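Local coordinates for bifunctional cytochrome P450/NADPH--P450 reductase (Deinococcus aerius, PDB 7F3H), which probably hydroxylates organic substrates at a haem iron, drawing electrons from NADPH through a reductase domain carried on the same polypeptide, at residues V142-D147 with L275-L280; T149-D154 with L412-L417; L239-T244 with E255-Q260. All coordinates share one frame; numbering follows the deposited sequence.

Contact 1 (V142-D147 with L275-L280); sequences VRVADD and LLAFTL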
loop_
_atom_site.group_PDB
_atom_site.type_symbol
_atom_site.label_atom_id
_atom_site.label_comp_id
_atom_site.label_asym_id
_atom_site.label_seq_id
_atom_site.Cartn_x
_atom_site.Cartn_y
_atom_site.Cartn_z
ATOM N N VAL A 142 -0.715 12.185 19.464
ATOM C CA VAL A 142 -0.078 11.243 18.563
ATOM C C VAL A 142 -0.431 11.620 17.127
ATOM O O VAL A 142 -1.607 11.835 16.807
ATOM C CB VAL A 142 -0.515 9.814 18.903
ATOM C CG1 VAL A 142 -0.301 8.878 17.701
ATOM C CG2 VAL A 142 0.260 9.348 20.121
ATOM N N ARG A 143 0.600 11.804 16.286
ATOM C CA ARG A 143 0.437 12.066 14.856
ATOM C C ARG A 143 0.435 10.718 14.136
ATOM O O ARG A 143 1.492 10.148 13.824
ATOM C CB ARG A 143 1.541 13.001 14.360
ATOM C CG ARG A 143 1.598 14.313 15.174
ATOM C CD ARG A 143 2.438 15.401 14.542
ATOM N NE ARG A 143 1.613 16.386 13.843
ATOM C CZ ARG A 143 1.718 16.664 12.539
ATOM N NH1 ARG A 143 2.625 16.031 11.786
ATOM N NH2 ARG A 143 0.923 17.578 11.983
ATOM N N VAL A 144 -0.764 10.211 13.849
ATOM C CA VAL A 144 -0.915 8.792 13.539
ATOM C C VAL A 144 -0.219 8.451 12.225
ATOM O O VAL A 144 0.641 7.564 12.172
ATOM C CB VAL A 144 -2.400 8.409 13.529
ATOM C CG1 VAL A 144 -2.567 6.996 13.012
ATOM C CG2 VAL A 144 -3.005 8.559 14.949
ATOM N N ALA A 145 -0.584 9.150 11.145
ATOM C CA ALA A 145 0.051 8.924 9.856
ATOM C C ALA A 145 1.565 9.012 9.980
ATOM O O ALA A 145 2.304 8.162 9.455
ATOM C CB ALA A 145 -0.461 9.956 8.852
ATOM N N ASP A 146 2.040 10.019 10.718
ATOM C CA ASP A 146 3.471 10.273 10.832
ATOM C C ASP A 146 4.196 9.120 11.536
ATOM O O ASP A 146 5.181 8.574 11.010
ATOM C CB ASP A 146 3.662 11.603 11.562
ATOM C CG ASP A 146 5.090 11.848 11.965
ATOM O OD1 ASP A 146 5.942 12.073 11.061
ATOM O OD2 ASP A 146 5.349 11.802 13.202
ATOM N N ASP A 147 3.675 8.683 12.688
ATOM C CA ASP A 147 4.314 7.608 13.429
ATOM C C ASP A 147 4.167 6.254 12.738
ATOM O O ASP A 147 5.054 5.404 12.867
ATOM C CB ASP A 147 3.753 7.563 14.833
ATOM C CG ASP A 147 4.418 8.552 15.742
ATOM O OD1 ASP A 147 5.434 9.156 15.329
ATOM O OD2 ASP A 147 3.927 8.724 16.866
ATOM N N LEU A 275 -2.708 1.662 5.601
ATOM C CA LEU A 275 -3.582 0.626 6.142
ATOM C C LEU A 275 -3.709 0.786 7.651
ATOM O O LEU A 275 -4.813 0.681 8.205
ATOM C CB LEU A 275 -3.070 -0.770 5.765
ATOM C CG LEU A 275 -3.717 -1.963 6.497
ATOM C CD1 LEU A 275 -5.233 -1.876 6.466
ATOM C CD2 LEU A 275 -3.258 -3.350 5.961
ATOM N N LEU A 276 -2.583 1.063 8.322
ATOM C CA LEU A 276 -2.574 1.121 9.779
ATOM C C LEU A 276 -3.322 2.345 10.307
ATOM O O LEU A 276 -4.117 2.240 11.252
ATOM C CB LEU A 276 -1.141 1.098 10.276
ATOM C CG LEU A 276 -0.619 -0.330 10.423
ATOM C CD1 LEU A 276 0.883 -0.265 10.574
ATOM C CD2 LEU A 276 -1.255 -0.963 11.635
ATOM N N ALA A 277 -3.096 3.506 9.688
ATOM C CA ALA A 277 -3.818 4.715 10.066
ATOM C C ALA A 277 -5.315 4.568 9.825
ATOM O O ALA A 277 -6.135 4.939 10.679
ATOM C CB ALA A 277 -3.276 5.898 9.286
ATOM N N PHE A 278 -5.695 4.013 8.678
ATOM C CA PHE A 278 -7.111 3.823 8.402
ATOM C C PHE A 278 -7.727 2.866 9.410
ATOM O O PHE A 278 -8.872 3.051 9.828
ATOM C CB PHE A 278 -7.326 3.309 6.972
ATOM C CG PHE A 278 -7.436 4.409 5.930
ATOM C CD1 PHE A 278 -8.413 5.388 6.033
ATOM C CD2 PHE A 278 -6.542 4.476 4.862
ATOM C CE1 PHE A 278 -8.506 6.408 5.086
ATOM C CE2 PHE A 278 -6.636 5.504 3.914
ATOM C CZ PHE A 278 -7.622 6.464 4.033
ATOM N N THR A 279 -6.976 1.848 9.830
ATOM C CA THR A 279 -7.515 0.900 10.803
ATOM C C THR A 279 -7.749 1.560 12.150
ATOM O O THR A 279 -8.785 1.337 12.789
ATOM C CB THR A 279 -6.578 -0.294 10.924
ATOM O OG1 THR A 279 -6.500 -0.948 9.645
ATOM C CG2 THR A 279 -7.075 -1.272 11.984
ATOM N N LEU A 280 -6.788 2.344 12.630
ATOM C CA LEU A 280 -7.032 3.049 13.886
ATOM C C LEU A 280 -8.228 3.986 13.752
ATOM O O LEU A 280 -9.058 4.074 14.666
ATOM C CB LEU A 280 -5.789 3.797 14.332
ATOM C CG LEU A 280 -4.630 2.892 14.724
ATOM C CD1 LEU A 280 -3.404 3.768 14.896
ATOM C CD2 LEU A 280 -4.923 2.180 16.017
#

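Contact 2 (T149-D154 with L412-L417); sequences TRLTLD and LTEAKL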
loop_
_atom_site.group_PDB
_atom_site.type_symbol
_atom_site.label_atom_id
_atom_site.label_comp_id
_atom_site.label_asym_id
_atom_site.label_seq_id
_atom_site.Cartn_x
_atom_site.Cartn_y
_atom_site.Cartn_z
ATOM N N THR A 149 4.228 5.923 9.387
ATOM C CA THR A 149 5.303 6.017 8.395
ATOM C C THR A 149 6.666 5.749 8.994
ATOM O O THR A 149 7.486 5.057 8.381
ATOM C CB THR A 149 5.274 7.378 7.706
ATOM O OG1 THR A 149 4.122 7.462 6.856
ATOM C CG2 THR A 149 6.599 7.744 7.030
ATOM N N ARG A 150 6.937 6.300 10.175
ATOM C CA ARG A 150 8.147 5.897 10.879
ATOM C C ARG A 150 8.197 4.379 11.065
ATOM O O ARG A 150 9.197 3.730 10.704
ATOM C CB ARG A 150 8.222 6.596 12.229
ATOM C CG ARG A 150 8.395 8.086 12.141
ATOM C CD ARG A 150 8.658 8.654 13.517
ATOM N NE ARG A 150 9.368 9.916 13.400
ATOM C CZ ARG A 150 8.753 11.087 13.477
ATOM N NH1 ARG A 150 7.445 11.117 13.684
ATOM N NH2 ARG A 150 9.431 12.220 13.368
ATOM N N LEU A 151 7.116 3.796 11.613
ATOM C CA LEU A 151 7.066 2.358 11.854
ATOM C C LEU A 151 7.442 1.585 10.603
ATOM O O LEU A 151 8.383 0.786 10.611
ATOM C CB LEU A 151 5.680 1.930 12.348
ATOM C CG LEU A 151 5.399 0.415 12.436
ATOM C CD1 LEU A 151 6.157 -0.232 13.596
ATOM C CD2 LEU A 151 3.897 0.152 12.590
ATOM N N THR A 152 6.732 1.844 9.505
ATOM C CA THR A 152 6.879 1.022 8.308
ATOM C C THR A 152 8.210 1.282 7.599
ATOM O O THR A 152 8.859 0.337 7.150
ATOM C CB THR A 152 5.683 1.243 7.376
ATOM O OG1 THR A 152 5.549 2.640 7.069
ATOM C CG2 THR A 152 4.402 0.747 8.042
ATOM N N LEU A 153 8.669 2.537 7.528
ATOM C CA LEU A 153 9.991 2.796 6.969
ATOM C C LEU A 153 11.072 2.060 7.748
ATOM O O LEU A 153 11.905 1.373 7.162
ATOM C CB LEU A 153 10.274 4.286 6.942
ATOM C CG LEU A 153 9.714 5.062 5.756
ATOM C CD1 LEU A 153 10.045 6.568 5.891
ATOM C CD2 LEU A 153 10.203 4.478 4.416
ATOM N N ASP A 154 11.090 2.201 9.070
ATOM C CA ASP A 154 12.115 1.506 9.845
ATOM C C ASP A 154 12.020 -0.000 9.681
ATOM O O ASP A 154 13.044 -0.688 9.565
ATOM C CB ASP A 154 12.010 1.881 11.309
ATOM C CG ASP A 154 12.735 3.155 11.609
ATOM O OD1 ASP A 154 12.954 3.914 10.648
ATOM O OD2 ASP A 154 13.057 3.417 12.790
ATOM N N LEU A 412 0.847 -7.456 6.127
ATOM C CA LEU A 412 -0.185 -7.916 7.051
ATOM C C LEU A 412 0.428 -8.374 8.363
ATOM O O LEU A 412 -0.119 -8.100 9.442
ATOM C CB LEU A 412 -1.031 -9.021 6.415
ATOM C CG LEU A 412 -1.967 -8.534 5.290
ATOM C CD1 LEU A 412 -2.669 -9.713 4.626
ATOM C CD2 LEU A 412 -2.981 -7.506 5.799
ATOM N N THR A 413 1.580 -9.039 8.312
ATOM C CA THR A 413 2.239 -9.404 9.559
ATOM C C THR A 413 2.604 -8.154 10.350
ATOM O O THR A 413 2.405 -8.083 11.583
ATOM C CB THR A 413 3.482 -10.246 9.260
ATOM O OG1 THR A 413 3.114 -11.329 8.396
ATOM C CG2 THR A 413 4.109 -10.813 10.522
ATOM N N GLU A 414 3.158 -7.157 9.656
ATOM C CA GLU A 414 3.694 -5.999 10.342
ATOM C C GLU A 414 2.533 -5.331 11.091
ATOM O O GLU A 414 2.638 -4.975 12.270
ATOM C CB GLU A 414 4.135 -4.927 9.376
ATOM C CG GLU A 414 5.379 -4.230 9.879
ATOM C CD GLU A 414 5.701 -2.854 9.296
ATOM O OE1 GLU A 414 4.770 -2.090 8.968
ATOM O OE2 GLU A 414 6.639 -2.897 8.377
ATOM N N ALA A 415 1.409 -5.157 10.377
ATOM C CA ALA A 415 0.210 -4.471 10.874
ATOM C C ALA A 415 -0.478 -5.245 11.998
ATOM O O ALA A 415 -0.878 -4.657 13.017
ATOM C CB ALA A 415 -0.760 -4.273 9.716
ATOM N N LYS A 416 -0.655 -6.563 11.822
ATOM C CA LYS A 416 -1.159 -7.378 12.917
ATOM C C LYS A 416 -0.350 -7.126 14.188
ATOM O O LYS A 416 -0.920 -6.851 15.250
ATOM C CB LYS A 416 -1.115 -8.858 12.532
ATOM C CG LYS A 416 -2.092 -9.265 11.472
ATOM C CD LYS A 416 -1.889 -10.719 11.122
ATOM C CE LYS A 416 -2.357 -10.990 9.705
ATOM N NZ LYS A 416 -2.596 -12.423 9.361
ATOM N N LEU A 417 0.989 -7.170 14.080
ATOM C CA LEU A 417 1.856 -7.044 15.257
ATOM C C LEU A 417 1.775 -5.661 15.887
ATOM O O LEU A 417 1.740 -5.521 17.121
ATOM C CB LEU A 417 3.299 -7.341 14.871
ATOM C CG LEU A 417 4.324 -7.081 15.961
ATOM C CD1 LEU A 417 4.045 -7.920 17.199
ATOM C CD2 LEU A 417 5.695 -7.381 15.413
#

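Contact 3 (L239-T244 with E255-Q260); sequences LMLNAT and ENIRYQ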
loop_
_atom_site.group_PDB
_atom_site.type_symbol
_atom_site.label_atom_id
_atom_site.label_comp_id
_atom_site.label_asym_id
_atom_site.label_seq_id
_atom_site.Cartn_x
_atom_site.Cartn_y
_atom_site.Cartn_z
ATOM N N LEU A 239 19.932 -12.153 0.910
ATOM C CA LEU A 239 19.363 -13.155 0.018
ATOM C C LEU A 239 19.579 -12.773 -1.435
ATOM O O LEU A 239 19.881 -13.638 -2.268
ATOM C CB LEU A 239 17.873 -13.340 0.333
ATOM C CG LEU A 239 17.071 -14.363 -0.488
ATOM C CD1 LEU A 239 15.980 -15.041 0.330
ATOM C CD2 LEU A 239 16.420 -13.668 -1.678
ATOM N N MET A 240 19.425 -11.486 -1.765
ATOM C CA MET A 240 19.609 -11.089 -3.155
ATOM C C MET A 240 21.072 -11.135 -3.576
ATOM O O MET A 240 21.352 -11.172 -4.783
ATOM C CB MET A 240 19.042 -9.678 -3.385
ATOM C CG MET A 240 17.535 -9.541 -3.202
ATOM S SD MET A 240 16.807 -7.977 -3.807
ATOM C CE MET A 240 17.115 -6.963 -2.340
ATOM N N LEU A 241 22.003 -11.190 -2.606
ATOM C CA LEU A 241 23.438 -11.272 -2.900
ATOM C C LEU A 241 23.863 -12.667 -3.329
ATOM O O LEU A 241 24.757 -12.800 -4.171
ATOM C CB LEU A 241 24.270 -10.846 -1.687
ATOM C CG LEU A 241 24.225 -9.368 -1.305
ATOM C CD1 LEU A 241 25.324 -9.061 -0.309
ATOM C CD2 LEU A 241 24.334 -8.477 -2.530
ATOM N N ASN A 242 23.228 -13.703 -2.774
ATOM C CA ASN A 242 23.566 -15.099 -3.032
ATOM C C ASN A 242 22.649 -15.748 -4.066
ATOM O O ASN A 242 23.120 -16.257 -5.089
ATOM C CB ASN A 242 23.487 -15.912 -1.730
ATOM C CG ASN A 242 24.353 -15.339 -0.609
ATOM O OD1 ASN A 242 25.492 -14.897 -0.837
ATOM N ND2 ASN A 242 23.817 -15.355 0.620
ATOM N N ALA A 243 21.338 -15.693 -3.826
ATOM C CA ALA A 243 20.350 -16.443 -4.591
ATOM C C ALA A 243 20.521 -16.314 -6.102
ATOM O O ALA A 243 20.836 -15.244 -6.630
ATOM C CB ALA A 243 18.953 -15.975 -4.195
ATOM N N THR A 244 20.342 -17.432 -6.797
ATOM C CA THR A 244 20.264 -17.427 -8.247
ATOM C C THR A 244 18.849 -17.789 -8.689
ATOM O O THR A 244 18.139 -18.554 -8.024
ATOM C CB THR A 244 21.287 -18.385 -8.877
ATOM O OG1 THR A 244 21.202 -19.651 -8.229
ATOM C CG2 THR A 244 22.700 -17.874 -8.728
ATOM N N GLU A 255 23.103 -3.175 -9.569
ATOM C CA GLU A 255 22.164 -2.112 -9.900
ATOM C C GLU A 255 20.743 -2.552 -9.572
ATOM O O GLU A 255 19.998 -1.852 -8.876
ATOM C CB GLU A 255 22.231 -1.793 -11.396
ATOM C CG GLU A 255 21.658 -0.455 -11.752
ATOM C CD GLU A 255 21.368 -0.302 -13.218
ATOM O OE1 GLU A 255 21.239 -1.328 -13.890
ATOM O OE2 GLU A 255 21.316 0.841 -13.720
ATOM N N ASN A 256 20.376 -3.756 -10.015
ATOM C CA ASN A 256 19.009 -4.204 -9.807
ATOM C C ASN A 256 18.713 -4.480 -8.334
ATOM O O ASN A 256 17.577 -4.287 -7.894
ATOM C CB ASN A 256 18.703 -5.431 -10.664
ATOM C CG ASN A 256 17.218 -5.737 -10.703
ATOM O OD1 ASN A 256 16.708 -6.512 -9.870
ATOM N ND2 ASN A 256 16.506 -5.112 -11.655
ATOM N N ILE A 257 19.691 -4.984 -7.567
ATOM C CA ILE A 257 19.493 -5.121 -6.122
ATOM C C ILE A 257 19.176 -3.770 -5.481
ATOM O O ILE A 257 18.289 -3.657 -4.619
ATOM C CB ILE A 257 20.720 -5.760 -5.462
ATOM C CG1 ILE A 257 20.871 -7.209 -5.913
ATOM C CG2 ILE A 257 20.614 -5.647 -3.952
ATOM C CD1 ILE A 257 22.205 -7.832 -5.529
ATOM N N ARG A 258 19.924 -2.730 -5.852
ATOM C CA ARG A 258 19.619 -1.424 -5.271
ATOM C C ARG A 258 18.214 -1.004 -5.668
ATOM O O ARG A 258 17.453 -0.489 -4.832
ATOM C CB ARG A 258 20.652 -0.360 -5.671
ATOM C CG ARG A 258 20.001 0.976 -5.942
ATOM C CD ARG A 258 20.966 2.095 -6.163
ATOM N NE ARG A 258 21.645 2.101 -7.463
ATOM C CZ ARG A 258 21.103 2.539 -8.599
ATOM N NH1 ARG A 258 19.865 2.971 -8.615
ATOM N NH2 ARG A 258 21.796 2.534 -9.735
ATOM N N TYR A 259 17.852 -1.241 -6.941
ATOM C CA TYR A 259 16.502 -0.949 -7.412
ATOM C C TYR A 259 15.446 -1.676 -6.577
ATOM O O TYR A 259 14.439 -1.075 -6.180
ATOM C CB TYR A 259 16.383 -1.337 -8.876
ATOM C CG TYR A 259 16.918 -0.293 -9.805
ATOM C CD1 TYR A 259 16.883 1.061 -9.461
ATOM C CD2 TYR A 259 17.451 -0.641 -11.046
ATOM C CE1 TYR A 259 17.379 2.024 -10.326
ATOM C CE2 TYR A 259 17.940 0.331 -11.909
ATOM C CZ TYR A 259 17.897 1.647 -11.542
ATOM O OH TYR A 259 18.374 2.587 -12.408
ATOM N N GLN A 260 15.690 -2.941 -6.238
ATOM C CA GLN A 260 14.732 -3.672 -5.410
ATOM C C GLN A 260 14.647 -3.067 -4.012
ATOM O O GLN A 260 13.551 -2.958 -3.446
ATOM C CB GLN A 260 15.099 -5.159 -5.314
ATOM C CG GLN A 260 15.191 -5.933 -6.651
ATOM C CD GLN A 260 13.977 -5.790 -7.568
ATOM O OE1 GLN A 260 12.872 -5.415 -7.138
ATOM N NE2 GLN A 260 14.182 -6.087 -8.853
#

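Contact 1 (V142-D147 with L275-L280)
Val144 meets Ala277 and Leu280 through one methyl group, a compact example of how a branched residue engages two positions of a neighbouring helix. Its CG1 is the branch that does the touching: it lies anti to the backbone N (chi1 172°), which carries it towards the other helix. There Val144 CG1 comes against Ala277, 3.9 Å from both its CB and its CA, an approach that the small alanine allows. Leu280, one turn further along the same helix, adds the second contact: its CD1 is 3.8 Å from Val144 CG1, and the two side chains are set at a slant to each other. The methyl thus sits in the notch between the two residues. No hydrogen bond links the segments; the join is apolar and buried. It fastens the start of helix 144-161, helix E of the P450 fold, to the later part of helix 254-285, the long central helix. The lead-in strand 142-143 belongs to the small antiparallel sheet with strands 450-455 and 426-429, and Val144 also touches Phe449. On the facing helix, Ala277 packs on Pro446 of strand 444-446 and Leu280 on Leu419 of helix 408-425, while Thr279 turns to helix 317-329.

Contact 2 (T149-D154 with L412-L417)
Thr152 and Glu414 are the closest residues along the two helical segments, their CA atoms 8.0 Å apart, and the gap between the backbones is spanned mainly by the glutamate. Beyond CG the chain of Glu414 is extended, and it meets Thr152 at about a right angle. The carboxylate reaches the methyl side of the threonine: Glu414 OE1 is modelled 3.0 Å from Thr152 CG2, a separation so tight for a carbon and an oxygen that the exact placement is doubtful at this resolution. Glu414 OE2 lies nearer the backbone, 3.9 Å from Thr152 CA. Leu151 borders the group more loosely, its CG 4.3 Å from Glu414 OE1. With Thr152 OG1 held between the backbone N and the carbonyl carbon (chi1 56°), the hydroxyl is turned to the carbonyls of Met148, one turn back, and of His269 in helix 254-285, which must share its one proton or alternate for it; CG2 is on the side of Glu414. Thr272 of helix 254-285 touches both residues. Helices 144-161 and 408-425 correspond to helices E and L of the P450 core, the second following the haem-ligand loop. The pair illustrates that polar residues at a helix interface need not bond across it: the hydroxyl is satisfied by helix carbonyls, and the carboxylate is buried beside carbon atoms of Leu151 and Thr152, its side chain about 5 Å from the haem.

Contact 3 (L239-T244 with E255-Q260)
Met240 lies along Ile257 and Gln260, and its successive atoms meet different parts of the facing helix. At the root, Met240 CB is 4.0 Å from Ile257 CG1, where the two side chains run past one another, pointing opposite ways. The extended CA-CB-CG-SD chain (chi2 -168°) then carries the sulfur on to the next turn, and Met240 SD comes to rest 3.6 Å from Gln260 CB. A bend at chi3, -85°, sets Met240 CE over the groove bordered by Gln260 CB, 4.0 Å away, and Ile257 CG2, at 4.1 Å. The end of the CG1 branch, Ile257 CD1, lies 3.5 Å from Met240 O and 3.7 Å from Leu241 CD2, the leucine crossing it at about a right angle. Gln260 offers the sulfur the carbon part of its chain. Its amide is turned aside, NE2 giving a nearly straight bond (166°) to Asn256 OD1 and OE1 accepting from Leu90 N; this side chain is about 6 Å from the haem. Helix 236-242, probably helix H, is thus packed on the early part of helix 254-285, the long central P450 helix. Around them, helix 98-107 meets Met240 through Leu107 and Gln260 through Ala103, while helix 199-227 covers Ile257 and Leu241 with Arg227.

In the fold
Contacts 1 and 2 are neighbours, with centres 11 Å apart, and both use helix 144-161, which meets helix 254-285 in the first and helix 408-425 in the second. They join directly where Leu276 packs on Leu151 and on Ala415. These helices, with helix 113-137, correspond to the four-helix bundle at the core of the cytochrome P450 fold. Contact 3 lies near the other end of the long helix 254-285; its centre is about 31 Å from that of contact 1 and about 23 Å from that of contact 2. In sequence, both its segments come after the first segments of contacts 1 and 2 and before their second segments. The long helix thus ties the bundle to the remoter helix 236-242, passing the haem.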